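Local coordinates for PHD finger protein 14 (Danio rerio, PDB 7D86), which reads histone H3 through its zinc fingers, preferring the unmodified form, and represses PDGFRA expression to regulate mesenchymal cell proliferation, at residues D22-I27 with T35-C40; C148-C153 with F182-Q187; V144-D149 with F157-A162. All coordinates share one frame; numbering follows the deposited sequence.

Interaction 1 of 3, residues D22-I27 with T35-C40. With ZN (zinc ion), chain E.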
loop_
_atom_site.group_PDB
_atom_site.type_symbol
_atom_site.label_atom_id
_atom_site.label_comp_id
_atom_site.label_asym_id
_atom_site.label_seq_id
_atom_site.Cartn_x
_atom_site.Cartn_y
_atom_site.Cartn_z
ATOM N N ASP A 22 -8.087 7.113 20.064
ATOM C CA ASP A 22 -7.299 6.742 21.234
ATOM C C ASP A 22 -6.520 5.454 21.001
ATOM O O ASP A 22 -5.299 5.413 21.198
ATOM C CB ASP A 22 -8.214 6.595 22.452
ATOM C CG ASP A 22 -9.079 7.819 22.682
ATOM O OD1 ASP A 22 -8.530 8.940 22.728
ATOM O OD2 ASP A 22 -10.311 7.659 22.809
ATOM N N ALA A 23 -7.211 4.392 20.583
ATOM C CA ALA A 23 -6.565 3.091 20.442
ATOM C C ALA A 23 -5.571 3.086 19.287
ATOM O O ALA A 23 -4.422 2.656 19.445
ATOM C CB ALA A 23 -7.619 2.000 20.253
ATOM N N ASP A 24 -5.991 3.561 18.119
ATOM C CA ASP A 24 -5.157 3.549 16.920
ATOM C C ASP A 24 -4.839 4.991 16.536
ATOM O O ASP A 24 -5.646 5.667 15.890
ATOM C CB ASP A 24 -5.853 2.811 15.782
ATOM C CG ASP A 24 -4.906 2.459 14.655
ATOM O OD1 ASP A 24 -3.715 2.823 14.746
ATOM O OD2 ASP A 24 -5.351 1.815 13.683
ATOM N N GLU A 25 -3.658 5.455 16.932
ATOM C CA GLU A 25 -3.212 6.796 16.592
ATOM C C GLU A 25 -2.390 6.772 15.311
ATOM O O GLU A 25 -1.793 5.755 14.951
ATOM C CB GLU A 25 -2.388 7.402 17.731
ATOM C CG GLU A 25 -3.191 7.681 18.990
ATOM C CD GLU A 25 -2.464 8.592 19.960
ATOM O OE1 GLU A 25 -1.230 8.461 20.091
ATOM O OE2 GLU A 25 -3.130 9.444 20.589
ATOM N N ILE A 26 -2.373 7.905 14.618
ATOM C CA ILE A 26 -1.532 8.085 13.441
ATOM C C ILE A 26 -0.183 8.615 13.914
ATOM O O ILE A 26 -0.082 9.751 14.382
ATOM C CB ILE A 26 -2.181 9.031 12.424
ATOM C CG1 ILE A 26 -3.369 8.341 11.744
ATOM C CG2 ILE A 26 -1.158 9.500 11.396
ATOM C CD1 ILE A 26 -3.974 9.137 10.602
ATOM N N ILE A 27 0.852 7.792 13.799
ATOM C CA ILE A 27 2.192 8.163 14.218
ATOM C C ILE A 27 2.978 8.590 12.990
ATOM O O ILE A 27 2.618 8.296 11.848
ATOM C CB ILE A 27 2.907 7.014 14.961
ATOM C CG1 ILE A 27 2.999 5.783 14.056
ATOM C CG2 ILE A 27 2.178 6.685 16.258
ATOM C CD1 ILE A 27 3.733 4.616 14.679
ATOM N N THR A 35 3.623 8.967 7.664
ATOM C CA THR A 35 2.558 8.901 8.655
ATOM C C THR A 35 1.727 7.648 8.427
ATOM O O THR A 35 1.417 7.305 7.284
ATOM C CB THR A 35 1.659 10.140 8.584
ATOM O OG1 THR A 35 1.236 10.342 7.233
ATOM C CG2 THR A 35 2.409 11.377 9.066
ATOM N N VAL A 36 1.364 6.973 9.517
ATOM C CA VAL A 36 0.700 5.679 9.422
ATOM C C VAL A 36 -0.055 5.421 10.713
ATOM O O VAL A 36 0.365 5.845 11.797
ATOM C CB VAL A 36 1.726 4.557 9.116
ATOM C CG1 VAL A 36 2.711 4.387 10.279
ATOM C CG2 VAL A 36 1.018 3.242 8.798
ATOM N N HIS A 37 -1.212 4.755 10.595
ATOM C CA HIS A 37 -1.885 4.190 11.753
ATOM C C HIS A 37 -0.971 3.181 12.431
ATOM O O HIS A 37 -0.311 2.378 11.764
ATOM C CB HIS A 37 -3.183 3.478 11.343
ATOM C CG HIS A 37 -4.332 4.390 11.032
ATOM N ND1 HIS A 37 -4.973 4.380 9.812
ATOM C CD2 HIS A 37 -4.989 5.295 11.797
ATOM C CE1 HIS A 37 -5.961 5.260 9.829
ATOM N NE2 HIS A 37 -5.991 5.829 11.021
ATOM N N GLU A 38 -0.937 3.223 13.766
ATOM C CA GLU A 38 -0.345 2.128 14.528
ATOM C C GLU A 38 -0.862 0.781 14.033
ATOM O O GLU A 38 -0.079 -0.137 13.756
ATOM C CB GLU A 38 -0.658 2.294 16.017
ATOM C CG GLU A 38 0.062 3.433 16.706
ATOM C CD GLU A 38 -0.512 3.719 18.082
ATOM O OE1 GLU A 38 -1.727 3.504 18.276
ATOM O OE2 GLU A 38 0.248 4.154 18.970
ATOM N N GLY A 39 -2.185 0.653 13.905
ATOM C CA GLY A 39 -2.794 -0.596 13.484
ATOM C C GLY A 39 -2.523 -0.964 12.042
ATOM O O GLY A 39 -2.676 -2.132 11.676
ATOM N N CYS A 40 -2.114 -0.005 11.216
ATOM C CA CYS A 40 -1.749 -0.311 9.839
ATOM C C CYS A 40 -0.274 -0.655 9.672
ATOM O O CYS A 40 0.141 -0.997 8.560
ATOM C CB CYS A 40 -2.112 0.859 8.919
ATOM S SG CYS A 40 -3.891 1.112 8.707
HETATM ZN ZN ZN E . -4.277 3.339 8.180
#
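Ile27 and Val36 exchange both hydrogen bonds of an antiparallel pair in a short hairpin, Ile27 N to Val36 O at 2.8 Å and Val36 N to Ile27 O at 3.0 Å; Ile26 stands opposite His37 as the non-hydrogen-bonded pair next to it. Past the strands, Glu38 N still reaches Glu25 O, at 2.9 Å.

Two carboxylates extend the pairing beyond the sheet. Asp24 turns its CG away from its own N (chi1 -165°), which carries OD1 to Gly39 N, a nearly straight bond of 2.8 Å that enters from above the carboxylate plane. In the reverse direction, Glu38, its chain extended beyond CG, reaches across so that OE1 takes the N-H of Glu25 at 3.1 Å, again well out of the carboxylate plane. The two acids lie close, with Asp24 OD1 4.1 Å from Glu38 OE1, so each probably raises the other's proton affinity somewhat. With an alanine in place of Glu38, the Glu25 N-H would probably lose its acceptor and Ile27 CG2 its neighbour CG, and the turn before the strand would be freer to move.

Apolar contacts flank the backbone. Ile26 lays CG1 against the His37 ring, 3.5 Å from CD2, while Ile27 and Val36 run side by side on the other face, and Ile27 CG2 rests on the aliphatic part of Glu38.

His37 ND1 and Cys40 SG bind a zinc ion that Cys12 and Cys15 complete, and His37 NE2 is hydrogen-bonded to Asn19 O, which fixes the ring's rotation. This is the hairpin of the first PHD finger: strand 35-37 leads straight into the short helix 38-41, Thr35 pairs with Cys13, and Ile26, Ile27 and Val36 lean on the loops carrying Leu10, Trp62, Val14 and Ile84.

Interaction 2 of 3, residues C148-C153 with F182-Q187. With ZN (zinc ion), chain B.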
loop_
_atom_site.group_PDB
_atom_site.type_symbol
_atom_site.label_atom_id
_atom_site.label_comp_id
_atom_site.label_asym_id
_atom_site.label_seq_id
_atom_site.Cartn_x
_atom_site.Cartn_y
_atom_site.Cartn_z
ATOM N N CYS A 148 -8.499 -5.209 -11.363
ATOM C CA CYS A 148 -9.788 -4.751 -10.872
ATOM C C CYS A 148 -10.599 -5.943 -10.385
ATOM O O CYS A 148 -10.551 -7.029 -10.970
ATOM C CB CYS A 148 -10.543 -4.003 -11.979
ATOM S SG CYS A 148 -12.262 -3.568 -11.596
ATOM N N ASP A 149 -11.360 -5.738 -9.314
ATOM C CA ASP A 149 -12.104 -6.821 -8.685
ATOM C C ASP A 149 -13.582 -6.843 -9.059
ATOM O O ASP A 149 -14.332 -7.656 -8.513
ATOM C CB ASP A 149 -11.954 -6.744 -7.169
ATOM C CG ASP A 149 -10.597 -7.235 -6.702
ATOM O OD1 ASP A 149 -10.153 -8.294 -7.194
ATOM O OD2 ASP A 149 -9.966 -6.550 -5.878
ATOM N N ALA A 150 -14.019 -5.986 -9.974
ATOM C CA ALA A 150 -15.413 -5.965 -10.397
ATOM C C ALA A 150 -15.628 -7.005 -11.487
ATOM O O ALA A 150 -14.830 -7.104 -12.426
ATOM C CB ALA A 150 -15.808 -4.575 -10.893
ATOM N N GLY A 151 -16.701 -7.783 -11.350
ATOM C CA GLY A 151 -17.018 -8.849 -12.280
ATOM C C GLY A 151 -15.822 -9.665 -12.726
ATOM O O GLY A 151 -15.090 -10.218 -11.900
ATOM N N MET A 152 -15.610 -9.726 -14.038
ATOM C CA MET A 152 -14.437 -10.357 -14.627
ATOM C C MET A 152 -13.531 -9.327 -15.296
ATOM O O MET A 152 -12.846 -9.633 -16.276
ATOM C CB MET A 152 -14.857 -11.434 -15.627
ATOM C CG MET A 152 -15.668 -12.566 -15.010
ATOM S SD MET A 152 -14.684 -13.611 -13.910
ATOM C CE MET A 152 -15.499 -13.321 -12.344
ATOM N N CYS A 153 -13.533 -8.098 -14.780
ATOM C CA CYS A 153 -12.729 -7.030 -15.362
ATOM C C CYS A 153 -11.244 -7.358 -15.270
ATOM O O CYS A 153 -10.745 -7.778 -14.223
ATOM C CB CYS A 153 -13.011 -5.704 -14.654
ATOM S SG CYS A 153 -12.097 -4.289 -15.326
ATOM N N PHE A 182 -9.812 -4.979 -1.589
ATOM C CA PHE A 182 -10.158 -5.094 -2.995
ATOM C C PHE A 182 -9.888 -3.774 -3.702
ATOM O O PHE A 182 -9.719 -2.723 -3.074
ATOM C CB PHE A 182 -11.623 -5.532 -3.179
ATOM C CG PHE A 182 -12.615 -4.589 -2.572
ATOM C CD1 PHE A 182 -12.920 -4.654 -1.221
ATOM C CD2 PHE A 182 -13.259 -3.645 -3.356
ATOM C CE1 PHE A 182 -13.840 -3.786 -0.661
ATOM C CE2 PHE A 182 -14.182 -2.777 -2.801
ATOM C CZ PHE A 182 -14.473 -2.847 -1.454
ATOM N N ALA A 183 -9.837 -3.849 -5.026
ATOM C CA ALA A 183 -9.549 -2.694 -5.857
ATOM C C ALA A 183 -10.404 -2.727 -7.116
ATOM O O ALA A 183 -10.645 -3.791 -7.690
ATOM C CB ALA A 183 -8.076 -2.648 -6.256
ATOM N N TYR A 184 -10.818 -1.542 -7.558
ATOM C CA TYR A 184 -11.614 -1.364 -8.767
ATOM C C TYR A 184 -10.900 -0.413 -9.713
ATOM O O TYR A 184 -10.314 0.587 -9.278
ATOM C CB TYR A 184 -13.000 -0.789 -8.466
ATOM C CG TYR A 184 -13.944 -1.678 -7.689
ATOM C CD1 TYR A 184 -14.007 -3.045 -7.916
ATOM C CD2 TYR A 184 -14.789 -1.133 -6.733
ATOM C CE1 TYR A 184 -14.891 -3.850 -7.201
ATOM C CE2 TYR A 184 -15.668 -1.913 -6.019
ATOM C CZ TYR A 184 -15.714 -3.271 -6.251
ATOM O OH TYR A 184 -16.584 -4.027 -5.517
ATOM N N CYS A 185 -10.973 -0.697 -11.010
ATOM C CA CYS A 185 -10.437 0.272 -11.953
ATOM C C CYS A 185 -11.295 1.539 -11.920
ATOM O O CYS A 185 -12.350 1.589 -11.278
ATOM C CB CYS A 185 -10.400 -0.313 -13.364
ATOM S SG CYS A 185 -12.054 -0.567 -14.063
ATOM N N LYS A 186 -10.844 2.572 -12.635
ATOM C CA LYS A 186 -11.581 3.836 -12.633
ATOM C C LYS A 186 -13.000 3.667 -13.165
ATOM O O LYS A 186 -13.922 4.352 -12.711
ATOM C CB LYS A 186 -10.847 4.885 -13.463
ATOM C CG LYS A 186 -9.488 5.301 -12.916
ATOM C CD LYS A 186 -8.877 6.373 -13.799
ATOM C CE LYS A 186 -7.429 6.644 -13.423
ATOM N NZ LYS A 186 -6.805 7.665 -14.312
ATOM N N GLN A 187 -13.196 2.770 -14.126
ATOM C CA GLN A 187 -14.536 2.622 -14.685
ATOM C C GLN A 187 -15.504 2.012 -13.678
ATOM O O GLN A 187 -16.704 2.298 -13.726
ATOM C CB GLN A 187 -14.491 1.775 -15.954
ATOM C CG GLN A 187 -15.786 1.795 -16.742
ATOM C CD GLN A 187 -15.725 0.931 -17.986
ATOM O OE1 GLN A 187 -14.785 0.157 -18.176
ATOM N NE2 GLN A 187 -16.730 1.058 -18.841
HETATM ZN ZN ZN B . -12.758 -2.767 -13.719
#
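Cys148 SG does double duty across this contact: besides binding the zinc ion at 2.3 Å, it accepts the N-H of Cys185, 3.2 Å from N and almost straight at 168°. The N-H of Ala150 reaches the same sulfur at 3.4 Å, so metal and two backbone amides converge on one thiolate. Cys148 points its SG away from its own N (chi1 172°), which turns it to the metal, with the Cys185 amide roughly at right angles to the sulfur-zinc bond. Cys153 SG and Cys185 SG bind the zinc too, 3.9 Å from each other, and His188 supplies the fourth ligand.

Next to the metal site, Asp149 grips the end of strand 181-183 with both backbone and side chain. Its N-H meets Ala183 O at 2.6 Å, and its OD2 receives the N-H of Ala183 at 2.8 Å on the anti side of the carboxylate, only 17° out of plane. The same carboxylate oxygen lies against CA and CB of Phe182. One residue thus satisfies both backbone polar groups of Ala183.

Tyr184 lies edge-on to the loop. The CD1-CE1 side of its ring runs along the Asp149-Ala150 peptide and the Ala150 methyl, with the sulfur of Cys148 also at its edge; on one face of the ring sits Phe182 CD2. The loop then closes on itself in a type II' turn from Ala150 to Cys153, which brings Cys153 SG round to the metal.

The N-H...S bonds probably draw negative charge off the Cys148 thiolate and stabilise it as a zinc ligand, as is usual in zinc fingers. Because Cys185 donates one of them while binding the same ion, metal and amide together lock the loop 148-153 to the chain leaving strand 181-183 in the second PHD finger.

Interaction 3 of 3, residues V144-D149 with F157-A162. With ZN (zinc ion), chain D; ZN (zinc ion), chain B.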
loop_
_atom_site.group_PDB
_atom_site.type_symbol
_atom_site.label_atom_id
_atom_site.label_comp_id
_atom_site.label_asym_id
_atom_site.label_seq_id
_atom_site.Cartn_x
_atom_site.Cartn_y
_atom_site.Cartn_z
ATOM N N VAL A 144 4.799 -6.245 -9.584
ATOM C CA VAL A 144 3.636 -7.111 -9.686
ATOM C C VAL A 144 2.394 -6.233 -9.736
ATOM O O VAL A 144 2.236 -5.325 -8.912
ATOM C CB VAL A 144 3.570 -8.106 -8.511
ATOM C CG1 VAL A 144 2.283 -8.927 -8.565
ATOM C CG2 VAL A 144 4.769 -9.041 -8.543
ATOM N N CYS A 145 1.534 -6.480 -10.718
ATOM C CA CYS A 145 0.271 -5.767 -10.818
ATOM C C CYS A 145 -0.839 -6.563 -10.154
ATOM O O CYS A 145 -0.788 -7.795 -10.085
ATOM C CB CYS A 145 -0.103 -5.512 -12.280
ATOM S SG CYS A 145 0.874 -4.256 -13.109
ATOM N N ILE A 146 -1.852 -5.842 -9.674
ATOM C CA ILE A 146 -3.124 -6.436 -9.279
ATOM C C ILE A 146 -4.138 -6.052 -10.340
ATOM O O ILE A 146 -3.852 -5.227 -11.215
ATOM C CB ILE A 146 -3.592 -5.963 -7.893
ATOM C CG1 ILE A 146 -3.790 -4.443 -7.916
ATOM C CG2 ILE A 146 -2.626 -6.435 -6.802
ATOM C CD1 ILE A 146 -4.332 -3.878 -6.636
ATOM N N SER A 147 -5.337 -6.609 -10.249
ATOM C CA SER A 147 -6.372 -6.319 -11.225
ATOM C C SER A 147 -7.620 -5.789 -10.544
ATOM O O SER A 147 -7.796 -5.913 -9.328
ATOM C CB SER A 147 -6.737 -7.547 -12.045
ATOM O OG SER A 147 -7.856 -7.264 -12.870
ATOM N N CYS A 148 -8.499 -5.209 -11.363
ATOM C CA CYS A 148 -9.788 -4.751 -10.872
ATOM C C CYS A 148 -10.599 -5.943 -10.385
ATOM O O CYS A 148 -10.551 -7.029 -10.970
ATOM C CB CYS A 148 -10.543 -4.003 -11.979
ATOM S SG CYS A 148 -12.262 -3.568 -11.596
ATOM N N ASP A 149 -11.360 -5.738 -9.314
ATOM C CA ASP A 149 -12.104 -6.821 -8.685
ATOM C C ASP A 149 -13.582 -6.843 -9.059
ATOM O O ASP A 149 -14.332 -7.656 -8.513
ATOM C CB ASP A 149 -11.954 -6.744 -7.169
ATOM C CG ASP A 149 -10.597 -7.235 -6.702
ATOM O OD1 ASP A 149 -10.153 -8.294 -7.194
ATOM O OD2 ASP A 149 -9.966 -6.550 -5.878
ATOM N N PHE A 157 -2.846 -2.892 -12.653
ATOM C CA PHE A 157 -2.116 -1.736 -12.156
ATOM C C PHE A 157 -1.316 -2.124 -10.921
ATOM O O PHE A 157 -1.674 -3.053 -10.196
ATOM C CB PHE A 157 -3.057 -0.567 -11.824
ATOM C CG PHE A 157 -4.447 -0.994 -11.429
ATOM C CD1 PHE A 157 -4.677 -1.633 -10.222
ATOM C CD2 PHE A 157 -5.527 -0.734 -12.263
ATOM C CE1 PHE A 157 -5.967 -2.030 -9.859
ATOM C CE2 PHE A 157 -6.815 -1.122 -11.901
ATOM C CZ PHE A 157 -7.030 -1.767 -10.696
ATOM N N HIS A 158 -0.224 -1.395 -10.688
ATOM C CA HIS A 158 0.492 -1.544 -9.429
ATOM C C HIS A 158 -0.408 -1.120 -8.281
ATOM O O HIS A 158 -1.279 -0.260 -8.437
ATOM C CB HIS A 158 1.756 -0.674 -9.410
ATOM C CG HIS A 158 2.774 -1.059 -10.431
ATOM N ND1 HIS A 158 3.130 -0.232 -11.475
ATOM C CD2 HIS A 158 3.518 -2.183 -10.564
ATOM C CE1 HIS A 158 4.050 -0.831 -12.208
ATOM N NE2 HIS A 158 4.303 -2.015 -11.678
ATOM N N VAL A 159 -0.168 -1.705 -7.104
ATOM C CA VAL A 159 -0.977 -1.371 -5.935
ATOM C C VAL A 159 -0.858 0.111 -5.605
ATOM O O VAL A 159 -1.852 0.772 -5.294
ATOM C CB VAL A 159 -0.579 -2.243 -4.731
ATOM C CG1 VAL A 159 -1.368 -1.815 -3.494
ATOM C CG2 VAL A 159 -0.807 -3.716 -5.054
ATOM N N THR A 160 0.362 0.655 -5.660
ATOM C CA THR A 160 0.556 2.056 -5.298
ATOM C C THR A 160 0.058 3.004 -6.381
ATOM O O THR A 160 -0.348 4.132 -6.073
ATOM C CB THR A 160 2.030 2.326 -4.993
ATOM O OG1 THR A 160 2.849 1.777 -6.034
ATOM C CG2 THR A 160 2.414 1.683 -3.661
ATOM N N CYS A 161 0.086 2.571 -7.643
ATOM C CA CYS A 161 -0.515 3.368 -8.704
ATOM C C CYS A 161 -2.026 3.437 -8.532
ATOM O O CYS A 161 -2.629 4.506 -8.679
ATOM C CB CYS A 161 -0.135 2.793 -10.072
ATOM S SG CYS A 161 1.634 2.991 -10.519
ATOM N N ALA A 162 -2.649 2.305 -8.191
ATOM C CA ALA A 162 -4.072 2.315 -7.875
ATOM C C ALA A 162 -4.345 3.139 -6.625
ATOM O O ALA A 162 -5.354 3.851 -6.549
ATOM C CB ALA A 162 -4.582 0.878 -7.704
HETATM ZN ZN ZN D . 2.244 1.517 -12.195
HETATM ZN ZN ZN B . -12.758 -2.767 -13.719
HETATM O O HOH W 1 2.094 -3.292 -6.706
#
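Ile146 and Phe157 are the hydrogen-bonded pair of a buried antiparallel hairpin, strands 145-147 and 156-158, in the second PHD finger, and helix 159-164 follows directly. Ile146 N meets Phe157 O at 2.8 Å, the donor tilted 29° from the carbonyl plane, and Phe157 N returns to Ile146 O at 2.9 Å.

Both side chains of this pair lie on the same face of the sheet. Ile146 CG1 touches the Phe157 ring at CD1, 3.7 Å away, and the far end of the ring, CZ, comes up to the backbone N of Cys148. The CG2 and CD1 ends of Ile146 instead meet Val159 CG2, the two side chains crossing nearly at right angles, so one isoleucine packs against both the strand and the first turn of the helix. Leu168 and Ala183 border Ile146 as well, while Val159 leans on helix 96-101 of the preceding zinc finger.

At the other end of the pairing Cys145 SG sits over one face of the His158 ring, 4.4 Å from its centroid, a sulfur-aromatic contact; this cysteine is not a zinc ligand. A water bridges Val144 O and Val159 N, giving the N-H at the start of the helix a partner.

His158, the N-cap residue, binds zinc through ND1 at 2.1 Å, and its NE2 is held by Thr142 O. Cys161, in the first turn of the helix, joins it on the metal. Cys131, Cys134, His158 and Cys161 thus bind one zinc ion while Cys148, Cys153, Cys185 and His188 bind the other, so the ligand pairs interleave along the chain, the cross-brace of PHD fingers.

How the interactions relate
Interaction 1 comes first along the chain, in the first PHD finger; interactions 2 and 3 follow in the second, both starting from the stretch around Cys148 and Asp149, which they share. Their centres are about 10 Å apart, and they touch where Cys185 and Ala183 pack on Phe157 and Ile146, making continuous packing between the two zinc sites of that finger. Interaction 1 lies about 28 Å from interaction 2 and about 25 Å from interaction 3, centre to centre, with no touch. It and interaction 3 are equivalent hairpin-to-helix units on opposite sides of the chain's centre, so the histone-binding module presents two PHD fingers built alike, with the pre-PHD zinc finger between them in sequence.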